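Local coordinates for carbohydrate binding module family 33 and 10 domain protein (Teredinibacter turnerae, PDB 6RW7), which is an AA10 lytic polysaccharide monooxygenase that binds copper and probably acts on cellulose, seen here as its LPMO domain without the rest of the longer protein, at residues C28-A31 with F32-R36; E17-P20 with D21-S24. All coordinates share one frame; numbering follows the deposited sequence. Where two conformers were deposited one is given.

Contact 1. Residues C28-A31 with F32-R36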
loop_
_atom_site.group_PDB
_atom_site.type_symbol
_atom_site.label_atom_id
_atom_site.label_comp_id
_atom_site.label_asym_id
_atom_site.label_seq_id
_atom_site.Cartn_x
_atom_site.Cartn_y
_atom_site.Cartn_z
ATOM N N CYS A 28 8.678 -11.909 -7.988
ATOM C CA CYS A 28 7.226 -12.108 -7.732
ATOM C C CYS A 28 6.803 -13.569 -7.943
ATOM O O CYS A 28 5.618 -13.877 -7.812
ATOM C CB CYS A 28 6.402 -11.238 -8.666
ATOM S SG CYS A 28 6.659 -9.468 -8.400
ATOM N N ASP A 29 7.735 -14.476 -8.196
ATOM C CA ASP A 29 7.356 -15.849 -8.603
ATOM C C ASP A 29 6.482 -16.514 -7.539
ATOM O O ASP A 29 5.495 -17.159 -7.889
ATOM C CB ASP A 29 8.599 -16.689 -8.881
ATOM C CG ASP A 29 9.231 -16.412 -10.240
ATOM O OD1 ASP A 29 8.723 -15.532 -10.988
ATOM O OD2 ASP A 29 10.268 -17.048 -10.523
ATOM N N GLU A 30 6.844 -16.402 -6.258
ATOM C CA GLU A 30 6.113 -17.084 -5.166
ATOM C C GLU A 30 4.707 -16.481 -5.053
ATOM O O GLU A 30 3.746 -17.230 -4.946
ATOM C CB GLU A 30 6.912 -16.952 -3.873
ATOM C CG GLU A 30 6.709 -18.104 -2.922
ATOM C CD GLU A 30 7.600 -17.980 -1.704
ATOM O OE1 GLU A 30 8.830 -18.156 -1.865
ATOM O OE2 GLU A 30 7.068 -17.647 -0.616
ATOM N N ALA A 31 4.618 -15.145 -5.050
ATOM C CA ALA A 31 3.315 -14.447 -4.964
ATOM C C ALA A 31 2.428 -14.919 -6.133
ATOM O O ALA A 31 1.275 -15.274 -5.909
ATOM C CB ALA A 31 3.511 -12.954 -4.976
ATOM N N PHE A 32 2.970 -14.913 -7.352
ATOM C CA PHE A 32 2.229 -15.341 -8.562
ATOM C C PHE A 32 1.769 -16.800 -8.442
ATOM O O PHE A 32 0.600 -17.129 -8.728
ATOM C CB PHE A 32 3.096 -15.157 -9.805
ATOM C CG PHE A 32 3.421 -13.747 -10.240
ATOM C CD1 PHE A 32 2.629 -12.643 -9.929
ATOM C CD2 PHE A 32 4.530 -13.538 -11.037
ATOM C CE1 PHE A 32 2.941 -11.386 -10.421
ATOM C CE2 PHE A 32 4.856 -12.279 -11.517
ATOM C CZ PHE A 32 4.056 -11.201 -11.199
ATOM N N ALA A 33 2.696 -17.674 -8.042
ATOM C CA ALA A 33 2.435 -19.123 -7.932
ATOM C C ALA A 33 1.409 -19.430 -6.841
ATOM O O ALA A 33 0.465 -20.188 -7.067
ATOM C CB ALA A 33 3.740 -19.832 -7.694
ATOM N N ASN A 34 1.550 -18.799 -5.681
ATOM C CA ASN A 34 0.658 -19.054 -4.536
ATOM C C ASN A 34 -0.733 -18.540 -4.891
ATOM O O ASN A 34 -1.698 -19.173 -4.525
ATOM C CB ASN A 34 1.200 -18.431 -3.243
ATOM C CG ASN A 34 2.444 -19.122 -2.719
ATOM O OD1 ASN A 34 2.887 -20.135 -3.278
ATOM N ND2 ASN A 34 3.039 -18.584 -1.662
ATOM N N TYR A 35 -0.846 -17.455 -5.660
ATOM C CA TYR A 35 -2.175 -16.943 -6.045
ATOM C C TYR A 35 -2.826 -17.956 -6.995
ATOM O O TYR A 35 -3.997 -18.261 -6.815
ATOM C CB TYR A 35 -2.039 -15.534 -6.619
ATOM C CG TYR A 35 -3.347 -14.835 -6.827
ATOM C CD1 TYR A 35 -4.210 -14.563 -5.780
ATOM C CD2 TYR A 35 -3.695 -14.378 -8.089
ATOM C CE1 TYR A 35 -5.399 -13.894 -5.982
ATOM C CE2 TYR A 35 -4.879 -13.689 -8.299
ATOM C CZ TYR A 35 -5.734 -13.440 -7.240
ATOM O OH TYR A 35 -6.917 -12.786 -7.434
ATOM N N ARG A 36 -2.115 -18.446 -8.008
ATOM C CA ARG A 36 -2.707 -19.456 -8.931
ATOM C C ARG A 36 -3.136 -20.695 -8.119
ATOM O O ARG A 36 -4.234 -21.246 -8.366
ATOM C CB ARG A 36 -1.718 -19.853 -10.035
ATOM C CG ARG A 36 -1.531 -18.819 -11.139
ATOM C CD ARG A 36 -0.682 -19.366 -12.271
ATOM N NE ARG A 36 0.675 -19.683 -11.868
ATOM C CZ ARG A 36 1.703 -18.833 -11.880
ATOM N NH1 ARG A 36 1.543 -17.568 -12.273
ATOM N NH2 ARG A 36 2.891 -19.239 -11.483
HETATM O O HOH W 1 5.481 -18.298 -10.496
#
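The first turn of helix 29-37 brings Cys28, at the N-cap position, up against Phe32. Cys28 CB sits over one face of the Phe32 ring, a CH-pi contact 3.6 Å from the centroid, and its closest ring atom is CE2 of Phe32. The CG of Phe32 lies beside its own backbone N (chi1 -68°), which turns the ring back along the helix over Cys28. Cys28 SG lies obliquely to the same ring, 4.8 Å from the centroid. Cys28 O also lies over a face of the ring and accepts the hydrogen bond of Phe32 N (2.9 Å). The helical pattern continues with Ala33 N to Asp29 O, Asn34 N to Glu30 O and a longer bond from Tyr35 N to Ala31 O. Asp29 O takes a second bond from a water, which in turn accepts from Arg36 NH2 at 2.9 Å. The guanidinium of Arg36 lies with one face over Phe32 O. Glu30, in one of its two conformers, runs beside Asn34; its OE2 bonds to Asn85 N, while Asn34 ND2 bonds to Pro83 O. Cys28 is joined to Cys14 of helix 10-17 by a disulfide, and Trp45 meets the Phe32 ring edge-to-face.

Contact 2. Residues E17-P20 with D21-S24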
loop_
_atom_site.group_PDB
_atom_site.type_symbol
_atom_site.label_atom_id
_atom_site.label_comp_id
_atom_site.label_asym_id
_atom_site.label_seq_id
_atom_site.Cartn_x
_atom_site.Cartn_y
_atom_site.Cartn_z
ATOM N N GLU A 17 5.673 -3.534 -12.504
ATOM C CA GLU A 17 6.944 -4.052 -13.047
ATOM C C GLU A 17 6.736 -5.472 -13.576
ATOM O O GLU A 17 6.735 -5.649 -14.785
ATOM C CB GLU A 17 8.035 -3.997 -11.990
ATOM C CG GLU A 17 8.436 -2.590 -11.640
ATOM C CD GLU A 17 9.518 -2.496 -10.581
ATOM O OE1 GLU A 17 10.297 -3.505 -10.425
ATOM O OE2 GLU A 17 9.591 -1.431 -9.916
ATOM N N GLN A 18 6.557 -6.457 -12.716
ATOM C CA GLN A 18 6.513 -7.871 -13.148
ATOM C C GLN A 18 5.062 -8.274 -13.389
ATOM O O GLN A 18 4.190 -7.978 -12.547
ATOM C CB GLN A 18 7.169 -8.781 -12.116
ATOM C CG GLN A 18 8.628 -8.448 -11.850
ATOM C CD GLN A 18 9.431 -8.688 -13.108
ATOM O OE1 GLN A 18 9.197 -9.659 -13.844
ATOM N NE2 GLN A 18 10.351 -7.785 -13.398
ATOM N N LYS A 19 4.828 -8.943 -14.518
ATOM C CA LYS A 19 3.523 -9.537 -14.873
ATOM C C LYS A 19 3.683 -11.048 -14.940
ATOM O O LYS A 19 4.713 -11.555 -15.400
ATOM C CB LYS A 19 3.026 -9.089 -16.246
ATOM C CG LYS A 19 3.013 -7.598 -16.521
ATOM C CD LYS A 19 1.972 -6.907 -15.722
ATOM C CE LYS A 19 1.699 -5.515 -16.241
ATOM N NZ LYS A 19 2.874 -4.647 -16.037
ATOM N N PRO A 20 2.690 -11.805 -14.460
ATOM C CA PRO A 20 2.873 -13.243 -14.291
ATOM C C PRO A 20 2.970 -14.019 -15.608
ATOM O O PRO A 20 3.535 -15.123 -15.617
ATOM C CB PRO A 20 1.637 -13.667 -13.488
ATOM C CG PRO A 20 0.605 -12.604 -13.814
ATOM C CD PRO A 20 1.395 -11.323 -13.944
ATOM N N ASP A 21 2.459 -13.456 -16.694
ATOM C CA ASP A 21 2.492 -14.156 -18.003
ATOM C C ASP A 21 3.826 -13.878 -18.719
ATOM O O ASP A 21 4.060 -14.501 -19.768
ATOM C CB ASP A 21 1.221 -13.865 -18.809
ATOM C CG ASP A 21 0.700 -12.431 -18.799
ATOM O OD1 ASP A 21 1.068 -11.644 -17.893
ATOM O OD2 ASP A 21 -0.109 -12.123 -19.689
ATOM N N ASN A 22 4.704 -13.037 -18.181
ATOM C CA ASN A 22 5.983 -12.718 -18.878
ATOM C C ASN A 22 6.962 -12.040 -17.927
ATOM O O ASN A 22 7.503 -10.972 -18.212
ATOM C CB ASN A 22 5.756 -11.878 -20.137
ATOM C CG ASN A 22 5.351 -10.450 -19.850
ATOM O OD1 ASN A 22 4.785 -10.148 -18.799
ATOM N ND2 ASN A 22 5.678 -9.559 -20.774
ATOM N N PRO A 23 7.281 -12.656 -16.780
ATOM C CA PRO A 23 8.210 -11.996 -15.863
ATOM C C PRO A 23 9.640 -11.919 -16.407
ATOM O O PRO A 23 10.053 -12.781 -17.195
ATOM C CB PRO A 23 8.165 -12.848 -14.600
ATOM C CG PRO A 23 7.650 -14.187 -15.054
ATOM C CD PRO A 23 6.815 -13.960 -16.297
ATOM N N SER A 24 10.370 -10.876 -16.007
ATOM C CA SER A 24 11.796 -10.676 -16.359
ATOM C C SER A 24 12.661 -10.836 -15.102
ATOM O O SER A 24 13.881 -10.728 -15.216
ATOM C CB SER A 24 12.018 -9.333 -16.996
ATOM O OG SER A 24 11.680 -8.302 -16.078
HETATM O O HOH W 2 9.017 -7.205 -16.602
HETATM O O HOH W 3 6.669 -8.733 -16.745
#
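Residues Gln18 to Ser24 reverse the chain just after helix 10-17, through a type I beta turn from Lys19 to Asn22. Asn22 N donates to Lys19 O at 3.2 Å, from above the carbonyl plane. A water also joins the ends of the turn, accepting from Lys19 N and donating to Asn22 O. The Gln18 amide grips Ser24 at two points. Its OE1 accepts from Ser24 N at 2.7 Å, in the carbonyl plane and on a lone pair. Its NE2 donates to Ser24 OG at 3.0 Å, nearly straight (168°) and in the amide plane. The Gln18 chain bends at chi2 (-65°), which brings the amide across to the returning arm. OE1 also accepts from Ser25 N, so this oxygen has two backbone donors. These bonds fix the rotation of the amide. A leucine here would probably leave Ser24 N and Ser25 N without their shared acceptor and the Ser24 hydroxyl without its amide donor. Gln18 OE1 also lies 3.2 Å from Pro23 CA. Nearer the turn, Asn22 runs alongside Lys19 in one of its two conformers. Lys19 NZ bonds to Gly15 O, and Asp21 OD1, also in one of two conformers, to Tyr46 OH. The arrangement is a surface beta turn braced by a side-chain amide, within the segment linking helices 10-17 and 29-37 of the LPMO domain.

In the fold
From the N terminus, the chain leaves helix 10-17 and first meets contact 2, which closes the tight loop from Gln18 to Ser24. Contact 1 follows at the start of helix 29-37. The two are in series, neither nested nor crossed, with centres about 11 Å apart. They touch directly. Phe32 CZ packs on Gln18 O at 3.5 Å, and Phe32 CE2 on Pro20 CA at the same distance. Cys28 SG rests near Gln18 CB. The loop is thus laid against the start of the second helix, while the disulfide of contact 1 ties the two helices together. Trp45, in the loop after helix 29-37, also touches Pro20.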